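Local coordinates for protein flavodoxin (PDB 6OHK) that binds flavin mononucleotide and probably carries electrons to a number of redox enzymes, at residues D125-E130 with E148-L153; V19-E24 with K156-W161. The protein carries 1 engineered substitution. One frame throughout, in Å; residues are numbered along the deposited sequence.

Interaction 1. Residues D125-E130 with E148-L153; sequences DGYHYE and ENQPNL. With FMN (flavin mononucleotide), chain B.
A side-chain-to-backbone hydrogen bond from Q150 to G126 joins two loops at the protein surface: the one between strands 117-118 and 135-136, which holds G126, and the one leading from strand 139-145 into helix 154-166, which holds Q150. The amide of Q150 donates an N-H from NE2 to O of G126 (3.1 Å, N-H...O angle 151°). The donor meets that oxygen almost head-on, at a C=O...N angle of 169°, and the acceptor is slightly tilted from the amide plane. The chain of Q150, extended beyond CG, brings the amide to the facing loop. Its OE1 lies 4.0 Å from CE1 of Y127, the ring and amide planes being turned 58° apart. Y127 itself is tethered through OH to the carbonyl of A144, and its ring meets F140 edge to face. At the other end of segment 148-153, OE2 of E148 accepts a hydrogen bond from the ribityl O3' of FMN (2.7 Å), so this loop also borders the flavin pocket. With NE2 of Q150 giving to G126 and OE1 receiving from R157 and Q93, the amide is gripped at both ends and its partners fix which end is oxygen.

Interaction 2. Residues V19-E24 with K156-W161; sequences VGIVDE and KRIGDW
Helices 17-28 and 154-166 come closest, within these segments, at E24 and I158, whose CA atoms are 7.5 Å apart, and no hydrogen bond passes between them. The contact is apolar and small, carried by one methyl group: CD1 of I158 touches both I21 and E24, which are three residues apart on the facing helix. It meets CB of E24 at 3.9 Å and CG2 of I21 at 4.2 Å. I158 owes this reach to a straight outer chain, with CD1 anti to CA (chi2 174°), while its CG1 stands beside the backbone N. The I21 and I158 side chains slant across one another rather than lying alongside. E24 takes part through CB, the aliphatic base of its side chain. Within helix 154-166, an i to i+4 salt bridge links K156 to D160, whose OD2 receives NZ of K156 on its syn lone pair at 2.8 Å. Both isoleucines also rest on the central sheet, I21 on L90 and L145 and I158 on L143, while E24 packs on T154 and P155 at the start of helix 154-166; the contact thus joins two helices packed against strand 139-145 of the flavodoxin fold.

The order along the chain is 19-24, 125-130, 148-153, 156-161, so the two segments of interaction 1 both fall between those of interaction 2. Their centres lie 15 Å apart, interaction 1 at the surface and interaction 2 buried beside the sheet. Segments 148-153 and 156-161 are close in sequence, the first leading into helix 154-166, and R157 joins the contacts directly: its NH1 is 2.8 Å from OE1 of Q150. FMN relates them too, since E148 binds its ribityl chain, while T17 and T18, just ahead of segment 19-24, bind it from the start of helix 17-28. Together they connect the FMN-binding loop 148-153 and its neighbour 125-130 with two helices of the flavodoxin fold.

Interaction 1. Residues D125-E130 with E148-L153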
ATOM      1  N   ASP A 125     -12.600  10.303  -6.633  1.00 12.64           N
ATOM      2  CA  ASP A 125     -13.460  10.321  -7.809  1.00 14.73           C
ATOM      3  C   ASP A 125     -13.543   8.933  -8.436  1.00 13.94           C
ATOM      4  O   ASP A 125     -12.532   8.253  -8.621  1.00 14.85           O
ATOM      5  CB  ASP A 125     -12.901  11.291  -8.859  1.00 17.58           C
ATOM      6  CG  ASP A 125     -13.017  12.752  -8.461  1.00 24.70           C
ATOM      7  OD1 ASP A 125     -13.620  13.055  -7.416  1.00 25.28           O
ATOM      8  OD2 ASP A 125     -12.486  13.592  -9.226  1.00 34.92           O
ATOM      9  N   GLY A 126     -14.758   8.523  -8.791  1.00 14.04           N
ATOM     10  CA  GLY A 126     -14.995   7.254  -9.446  1.00 15.79           C
ATOM     11  C   GLY A 126     -15.122   6.093  -8.505  1.00 14.24           C
ATOM     12  O   GLY A 126     -15.216   4.954  -8.965  1.00 17.26           O
ATOM     13  N   TYR A 127     -15.105   6.338  -7.205  1.00 12.02           N
ATOM     14  CA  TYR A 127     -15.326   5.315  -6.198  1.00 11.90           C
ATOM     15  C   TYR A 127     -16.658   5.555  -5.514  1.00 13.52           C
ATOM     16  O   TYR A 127     -17.130   6.692  -5.412  1.00 16.47           O
ATOM     17  CB  TYR A 127     -14.238   5.357  -5.142  1.00 12.56           C
ATOM     18  CG  TYR A 127     -12.875   4.972  -5.610  1.00 11.72           C
ATOM     19  CD1 TYR A 127     -12.458   3.651  -5.575  1.00 11.86           C
ATOM     20  CD2 TYR A 127     -11.978   5.928  -6.060  1.00 10.96           C
ATOM     21  CE1 TYR A 127     -11.177   3.307  -5.958  1.00 11.58           C
ATOM     22  CE2 TYR A 127     -10.706   5.590  -6.444  1.00 10.88           C
ATOM     23  CZ  TYR A 127     -10.302   4.293  -6.396  1.00 10.60           C
ATOM     24  OH  TYR A 127      -9.009   4.026  -6.783  1.00 11.86           O
ATOM     25  N   HIS A 128     -17.224   4.488  -4.986  1.00 12.95           N
ATOM     26  CA  HIS A 128     -18.450   4.539  -4.205  1.00 12.95           C
ATOM     27  C   HIS A 128     -18.128   4.162  -2.777  1.00 13.24           C
ATOM     28  O   HIS A 128     -17.498   3.123  -2.543  1.00 14.96           O
ATOM     29  CB  HIS A 128     -19.484   3.547  -4.744  1.00 15.90           C
ATOM     30  CG  HIS A 128     -20.831   3.671  -4.095  1.00 34.69           C
ATOM     31  ND1 HIS A 128     -21.090   3.200  -2.825  1.00 36.85           N
ATOM     32  CD2 HIS A 128     -21.988   4.221  -4.534  1.00 43.46           C
ATOM     33  CE1 HIS A 128     -22.345   3.455  -2.507  1.00 31.37           C
ATOM     34  NE2 HIS A 128     -22.914   4.070  -3.530  1.00 55.41           N
ATOM     35  N   TYR A 129     -18.592   4.947  -1.812  1.00 12.72           N
ATOM     36  CA  TYR A 129     -18.454   4.558  -0.427  1.00 13.03           C
ATOM     37  C   TYR A 129     -19.577   5.192   0.374  1.00 12.78           C
ATOM     38  O   TYR A 129     -20.043   6.292   0.044  1.00 16.31           O
ATOM     39  CB  TYR A 129     -17.092   4.895   0.188  1.00 12.31           C
ATOM     40  CG  TYR A 129     -16.796   6.380   0.372  1.00 13.53           C
ATOM     41  CD1 TYR A 129     -16.284   7.133  -0.646  1.00 14.27           C
ATOM     42  CD2 TYR A 129     -17.010   6.995   1.589  1.00 16.31           C
ATOM     43  CE1 TYR A 129     -16.009   8.478  -0.475  1.00 13.73           C
ATOM     44  CE2 TYR A 129     -16.731   8.330   1.784  1.00 15.39           C
ATOM     45  CZ  TYR A 129     -16.214   9.055   0.739  1.00 12.81           C
ATOM     46  OH  TYR A 129     -15.965  10.413   0.941  1.00 16.24           O
ATOM     47  N   GLU A 130     -19.994   4.499   1.411  1.00 13.05           N
ATOM     48  CA  GLU A 130     -20.960   5.026   2.371  1.00 13.40           C
ATOM     49  C   GLU A 130     -20.230   5.745   3.495  1.00 15.27           C
ATOM     50  O   GLU A 130     -20.545   6.897   3.808  1.00 17.57           O
ATOM     51  CB  GLU A 130     -21.845   3.902   2.911  1.00 16.17           C
ATOM     52  CG  GLU A 130     -22.722   3.242   1.820  1.00 21.00           C
ATOM     53  CD  GLU A 130     -23.272   1.882   2.242  1.00 49.07           C
ATOM     54  OE1 GLU A 130     -23.427   1.001   1.365  1.00 51.75           O
ATOM     55  OE2 GLU A 130     -23.542   1.693   3.447  1.00 55.82           O
ATOM     56  N   GLU A 148     -12.474  -6.752  -8.154  1.00 11.87           N
ATOM     57  CA  GLU A 148     -13.754  -7.414  -8.358  1.00 11.82           C
ATOM     58  C   GLU A 148     -14.659  -6.580  -9.249  1.00 13.33           C
ATOM     59  O   GLU A 148     -15.373  -7.130 -10.106  1.00 16.44           O
ATOM     60  CB  GLU A 148     -14.404  -7.691  -7.008  1.00 13.70           C
ATOM     61  CG  GLU A 148     -13.580  -8.706  -6.157  1.00 18.06           C
ATOM     62  CD  GLU A 148     -14.300  -9.102  -4.893  1.00 16.09           C
ATOM     63  OE1 GLU A 148     -15.431  -9.609  -5.005  1.00 19.18           O
ATOM     64  OE2 GLU A 148     -13.764  -8.883  -3.792  1.00 18.71           O
ATOM     65  N   ASN A 149     -14.690  -5.278  -9.044  1.00 10.96           N
ATOM     66  CA  ASN A 149     -15.633  -4.408  -9.725  1.00 11.97           C
ATOM     67  C   ASN A 149     -14.989  -3.477 -10.721  1.00 12.31           C
ATOM     68  O   ASN A 149     -15.664  -3.033 -11.662  1.00 12.75           O
ATOM     69  CB  ASN A 149     -16.399  -3.548  -8.716  1.00 11.63           C
ATOM     70  CG  ASN A 149     -17.091  -4.383  -7.703  1.00 12.54           C
ATOM     71  OD1 ASN A 149     -17.985  -5.187  -8.058  1.00 13.79           O
ATOM     72  ND2 ASN A 149     -16.722  -4.228  -6.438  1.00 12.15           N
ATOM     73  N   GLN A 150     -13.713  -3.127 -10.538  1.00 10.63           N
ATOM     74  CA  GLN A 150     -13.055  -2.161 -11.419  1.00 10.74           C
ATOM     75  C   GLN A 150     -11.708  -2.679 -11.913  1.00 11.71           C
ATOM     76  O   GLN A 150     -10.725  -1.938 -11.939  1.00 11.77           O
ATOM     77  CB  GLN A 150     -12.896  -0.820 -10.718  1.00 11.65           C
ATOM     78  CG  GLN A 150     -14.234  -0.203 -10.334  1.00 12.95           C
ATOM     79  CD  GLN A 150     -14.109   1.086  -9.558  1.00 13.20           C
ATOM     80  OE1 GLN A 150     -13.132   1.316  -8.841  1.00 12.34           O
ATOM     81  NE2 GLN A 150     -15.156   1.915  -9.632  1.00 16.56           N
ATOM     82  N   PRO A 151     -11.630  -3.925 -12.364  1.00 11.68           N
ATOM     83  CA  PRO A 151     -10.309  -4.438 -12.774  1.00 13.58           C
ATOM     84  C   PRO A 151      -9.729  -3.687 -13.948  1.00 13.52           C
ATOM     85  O   PRO A 151      -8.494  -3.590 -14.069  1.00 14.37           O
ATOM     86  CB  PRO A 151     -10.593  -5.906 -13.113  1.00 15.16           C
ATOM     87  CG  PRO A 151     -12.039  -5.917 -13.469  1.00 14.94           C
ATOM     88  CD  PRO A 151     -12.702  -4.925 -12.551  1.00 13.72           C
ATOM     89  N   ASN A 152     -10.570  -3.166 -14.839  1.00 13.64           N
ATOM     90  CA  ASN A 152     -10.010  -2.518 -16.011  1.00 15.04           C
ATOM     91  C   ASN A 152      -9.315  -1.221 -15.683  1.00 16.70           C
ATOM     92  O   ASN A 152      -8.519  -0.740 -16.498  1.00 17.64           O
ATOM     93  CB  ASN A 152     -11.087  -2.266 -17.048  1.00 18.58           C
ATOM     94  CG  ASN A 152     -11.613  -3.546 -17.645  1.00 26.79           C
ATOM     95  OD1 ASN A 152     -10.895  -4.547 -17.742  1.00 36.29           O
ATOM     96  ND2 ASN A 152     -12.876  -3.523 -18.059  1.00 39.06           N
ATOM     97  N   LEU A 153      -9.601  -0.644 -14.527  1.00 13.33           N
ATOM     98  CA  LEU A 153      -8.977   0.595 -14.103  1.00 14.14           C
ATOM     99  C   LEU A 153      -7.646   0.371 -13.413  1.00 12.30           C
ATOM    100  O   LEU A 153      -6.895   1.327 -13.234  1.00 13.21           O
ATOM    101  CB  LEU A 153      -9.916   1.333 -13.149  1.00 12.52           C
ATOM    102  CG  LEU A 153     -11.279   1.708 -13.725  1.00 15.60           C
ATOM    103  CD1 LEU A 153     -12.090   2.563 -12.777  1.00 16.90           C
ATOM    104  CD2 LEU A 153     -11.171   2.407 -15.083  1.00 23.15           C
TER
HETATM  105  N1  FMN B 201     -12.730  -5.681   0.869  1.00  9.33           N
HETATM  106  C2  FMN B 201     -12.815  -4.413   1.464  1.00 10.02           C
HETATM  107  O2  FMN B 201     -12.624  -3.423   0.839  1.00 10.44           O
HETATM  108  N3  FMN B 201     -13.179  -4.353   2.854  1.00 10.07           N
HETATM  109  C4  FMN B 201     -13.450  -5.434   3.648  1.00 10.98           C
HETATM  110  O4  FMN B 201     -13.736  -5.246   4.813  1.00 11.46           O
HETATM  111  C4A FMN B 201     -13.378  -6.704   3.016  1.00  9.96           C
HETATM  112  N5  FMN B 201     -13.655  -7.844   3.768  1.00 12.37           N
HETATM  113  C5A FMN B 201     -13.629  -9.075   3.056  1.00 11.08           C
HETATM  114  C6  FMN B 201     -14.032 -10.239   3.737  1.00 12.84           C
HETATM  115  C7  FMN B 201     -14.005 -11.459   3.091  1.00 13.43           C
HETATM  116  C7M FMN B 201     -14.390 -12.657   3.973  1.00 19.64           C
HETATM  117  C8  FMN B 201     -13.682 -11.530   1.744  1.00 12.81           C
HETATM  118  C8M FMN B 201     -13.628 -12.893   1.087  1.00 15.14           C
HETATM  119  C9  FMN B 201     -13.289 -10.377   1.066  1.00 11.64           C
HETATM  120  C9A FMN B 201     -13.294  -9.166   1.711  1.00  9.60           C
HETATM  121  N10 FMN B 201     -12.884  -7.974   0.989  1.00  9.23           N
HETATM  122  C10 FMN B 201     -12.994  -6.771   1.653  1.00  9.38           C
HETATM  123  C1' FMN B 201     -12.492  -8.044  -0.418  1.00  9.92           C
HETATM  124  C2' FMN B 201     -11.024  -8.546  -0.573  1.00  8.73           C
HETATM  125  O2' FMN B 201     -10.097  -7.708   0.092  1.00  9.39           O
HETATM  126  C3' FMN B 201     -10.661  -8.545  -2.069  1.00  8.80           C
HETATM  127  O3' FMN B 201     -11.433  -9.555  -2.687  1.00 10.43           O
HETATM  128  C4' FMN B 201      -9.184  -8.729  -2.412  1.00  9.44           C
HETATM  129  O4' FMN B 201      -9.029  -8.549  -3.816  1.00 10.72           O
HETATM  130  C5' FMN B 201      -8.641 -10.094  -2.011  1.00  8.72           C
HETATM  131  O5' FMN B 201      -7.237 -10.073  -2.208  1.00  9.05           O
HETATM  132  P   FMN B 201      -6.385 -11.434  -2.118  1.00  8.55           P
HETATM  133  O1P FMN B 201      -4.973 -10.976  -2.410  1.00  8.39           O
HETATM  134  O2P FMN B 201      -6.523 -12.056  -0.771  1.00  9.13           O
HETATM  135  O3P FMN B 201      -6.923 -12.371  -3.207  1.00  9.31           O

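Interaction 2. Residues V19-E24 with K156-W161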
ATOM      1  N   VAL A  19      -1.069 -10.736  -5.482  1.00 11.07           N
ATOM      2  CA  VAL A  19       0.144 -11.120  -6.206  1.00 11.56           C
ATOM      3  C   VAL A  19       0.150 -10.494  -7.583  1.00 12.54           C
ATOM      4  O   VAL A  19       1.188 -10.011  -8.065  1.00 12.91           O
ATOM      5  CB  VAL A  19       0.252 -12.663  -6.293  1.00 13.53           C
ATOM      6  CG1 VAL A  19       1.410 -13.105  -7.207  1.00 19.32           C
ATOM      7  CG2 VAL A  19       0.392 -13.269  -4.917  1.00 17.79           C
ATOM      8  N   GLY A  20      -0.992 -10.524  -8.259  1.00 12.12           N
ATOM      9  CA  GLY A  20      -1.071  -9.937  -9.565  1.00 13.55           C
ATOM     10  C   GLY A  20      -0.821  -8.452  -9.536  1.00 12.26           C
ATOM     11  O   GLY A  20      -0.189  -7.910 -10.440  1.00 13.75           O
ATOM     12  N   ILE A  21      -1.343  -7.766  -8.516  1.00 10.74           N
ATOM     13  CA  ILE A  21      -1.101  -6.338  -8.366  1.00 10.30           C
ATOM     14  C   ILE A  21       0.385  -6.075  -8.165  1.00  9.09           C
ATOM     15  O   ILE A  21       0.947  -5.146  -8.748  1.00 10.24           O
ATOM     16  CB  ILE A  21      -1.942  -5.776  -7.199  1.00 10.20           C
ATOM     17  CG1 ILE A  21      -3.428  -5.675  -7.531  1.00 15.59           C
ATOM     18  CG2 ILE A  21      -1.396  -4.459  -6.689  1.00 11.71           C
ATOM     19  CD1 ILE A  21      -3.826  -5.491  -8.913  1.00 27.22           C
ATOM     20  N   VAL A  22       1.043  -6.879  -7.341  1.00  8.63           N
ATOM     21  CA  VAL A  22       2.466  -6.713  -7.139  1.00  9.58           C
ATOM     22  C   VAL A  22       3.216  -6.924  -8.439  1.00  9.25           C
ATOM     23  O   VAL A  22       4.161  -6.190  -8.739  1.00 10.37           O
ATOM     24  CB  VAL A  22       2.943  -7.635  -6.008  1.00  9.78           C
ATOM     25  CG1 VAL A  22       4.476  -7.729  -5.945  1.00 12.51           C
ATOM     26  CG2 VAL A  22       2.350  -7.168  -4.695  1.00 11.71           C
ATOM     27  N   ASP A  23       2.816  -7.907  -9.237  1.00 11.09           N
ATOM     28  CA  ASP A  23       3.447  -8.099 -10.542  1.00 11.35           C
ATOM     29  C   ASP A  23       3.298  -6.876 -11.432  1.00 12.00           C
ATOM     30  O   ASP A  23       4.237  -6.507 -12.154  1.00 12.69           O
ATOM     31  CB  ASP A  23       2.845  -9.318 -11.245  1.00 16.92           C
ATOM     32  CG  ASP A  23       3.294 -10.632 -10.644  1.00 28.09           C
ATOM     33  OD1 ASP A  23       4.335 -10.667  -9.948  1.00 31.26           O
ATOM     34  OD2 ASP A  23       2.599 -11.647 -10.896  1.00 38.79           O
ATOM     35  N   GLU A  24       2.149  -6.216 -11.392  1.00 11.06           N
ATOM     36  CA  GLU A  24       1.971  -4.990 -12.156  1.00 12.29           C
ATOM     37  C   GLU A  24       2.862  -3.872 -11.638  1.00 10.59           C
ATOM     38  O   GLU A  24       3.474  -3.134 -12.432  1.00 11.82           O
ATOM     39  CB  GLU A  24       0.496  -4.574 -12.152  1.00 14.33           C
ATOM     40  CG  GLU A  24      -0.368  -5.617 -12.833  1.00 21.60           C
ATOM     41  CD  GLU A  24      -1.844  -5.277 -12.948  1.00 35.18           C
ATOM     42  OE1 GLU A  24      -2.186  -4.480 -13.839  1.00 30.41           O
ATOM     43  OE2 GLU A  24      -2.660  -5.832 -12.173  1.00 24.27           O
ATOM     44  N   LYS A 156      -3.981   1.604 -15.191  1.00 14.90           N
ATOM     45  CA  LYS A 156      -3.748   3.044 -15.184  1.00 15.67           C
ATOM     46  C   LYS A 156      -3.640   3.577 -13.764  1.00 13.28           C
ATOM     47  O   LYS A 156      -2.824   4.473 -13.476  1.00 13.63           O
ATOM     48  CB  LYS A 156      -4.848   3.778 -15.950  1.00 19.53           C
ATOM     49  CG  LYS A 156      -4.744   5.293 -15.878  1.00 24.46           C
ATOM     50  CD  LYS A 156      -5.799   5.962 -16.743  1.00 33.43           C
ATOM     51  CE  LYS A 156      -5.251   7.210 -17.414  1.00 43.79           C
ATOM     52  NZ  LYS A 156      -4.760   8.215 -16.435  1.00 33.47           N
ATOM     53  N   ARG A 157      -4.451   3.038 -12.850  1.00 11.99           N
ATOM     54  CA  ARG A 157      -4.352   3.492 -11.467  1.00 11.69           C
ATOM     55  C   ARG A 157      -2.959   3.246 -10.921  1.00 10.43           C
ATOM     56  O   ARG A 157      -2.352   4.145 -10.313  1.00 10.47           O
ATOM     57  CB  ARG A 157      -5.395   2.819 -10.589  1.00 11.54           C
ATOM     58  CG  ARG A 157      -6.788   3.394 -10.740  1.00 11.24           C
ATOM     59  CD  ARG A 157      -7.828   2.623  -9.976  1.00 11.09           C
ATOM     60  NE  ARG A 157      -9.090   3.348  -9.938  1.00 11.69           N
ATOM     61  CZ  ARG A 157     -10.233   2.827  -9.512  1.00 11.04           C
ATOM     62  NH1 ARG A 157     -10.321   1.555  -9.179  1.00 11.14           N
ATOM     63  NH2 ARG A 157     -11.297   3.599  -9.423  1.00 11.75           N
ATOM     64  N   ILE A 158      -2.423   2.061 -11.148  1.00 10.60           N
ATOM     65  CA  ILE A 158      -1.083   1.745 -10.664  1.00 10.62           C
ATOM     66  C   ILE A 158      -0.036   2.586 -11.383  1.00 11.35           C
ATOM     67  O   ILE A 158       0.858   3.148 -10.748  1.00 10.96           O
ATOM     68  CB  ILE A 158      -0.794   0.242 -10.801  1.00 10.52           C
ATOM     69  CG1 ILE A 158      -1.714  -0.580  -9.900  1.00 11.70           C
ATOM     70  CG2 ILE A 158       0.678  -0.043 -10.492  1.00 12.69           C
ATOM     71  CD1 ILE A 158      -1.574  -2.065 -10.087  1.00 12.41           C
ATOM     72  N   GLY A 159      -0.083   2.634 -12.718  1.00 12.67           N
ATOM     73  CA  GLY A 159       0.956   3.357 -13.449  1.00 13.18           C
ATOM     74  C   GLY A 159       1.015   4.817 -13.063  1.00 12.87           C
ATOM     75  O   GLY A 159       2.095   5.377 -12.867  1.00 13.53           O
ATOM     76  N   ASP A 160      -0.139   5.463 -12.951  1.00 13.23           N
ATOM     77  CA  ASP A 160      -0.158   6.856 -12.555  1.00 13.20           C
ATOM     78  C   ASP A 160       0.382   7.032 -11.145  1.00 11.72           C
ATOM     79  O   ASP A 160       1.084   8.000 -10.848  1.00 13.10           O
ATOM     80  CB  ASP A 160      -1.586   7.392 -12.570  1.00 14.46           C
ATOM     81  CG  ASP A 160      -2.150   7.596 -13.958  1.00 19.61           C
ATOM     82  OD1 ASP A 160      -1.415   7.492 -14.964  1.00 20.22           O
ATOM     83  OD2 ASP A 160      -3.379   7.870 -14.005  1.00 20.11           O
ATOM     84  N   TRP A 161       0.026   6.114 -10.244  1.00 11.07           N
ATOM     85  CA  TRP A 161       0.458   6.230  -8.853  1.00  9.67           C
ATOM     86  C   TRP A 161       1.965   6.030  -8.706  1.00 10.83           C
ATOM     87  O   TRP A 161       2.626   6.756  -7.965  1.00 10.94           O
ATOM     88  CB  TRP A 161      -0.315   5.197  -8.043  1.00  9.92           C
ATOM     89  CG  TRP A 161      -0.127   5.241  -6.573  1.00  9.63           C
ATOM     90  CD1 TRP A 161      -0.682   6.138  -5.713  1.00 10.55           C
ATOM     91  CD2 TRP A 161       0.641   4.337  -5.773  1.00  9.23           C
ATOM     92  NE1 TRP A 161      -0.325   5.847  -4.428  1.00 10.73           N
ATOM     93  CE2 TRP A 161       0.501   4.755  -4.433  1.00  9.05           C
ATOM     94  CE3 TRP A 161       1.432   3.234  -6.056  1.00  9.77           C
ATOM     95  CZ2 TRP A 161       1.086   4.069  -3.377  1.00  9.76           C
ATOM     96  CZ3 TRP A 161       2.028   2.574  -4.986  1.00 10.28           C
ATOM     97  CH2 TRP A 161       1.840   3.002  -3.685  1.00  9.72           C
TER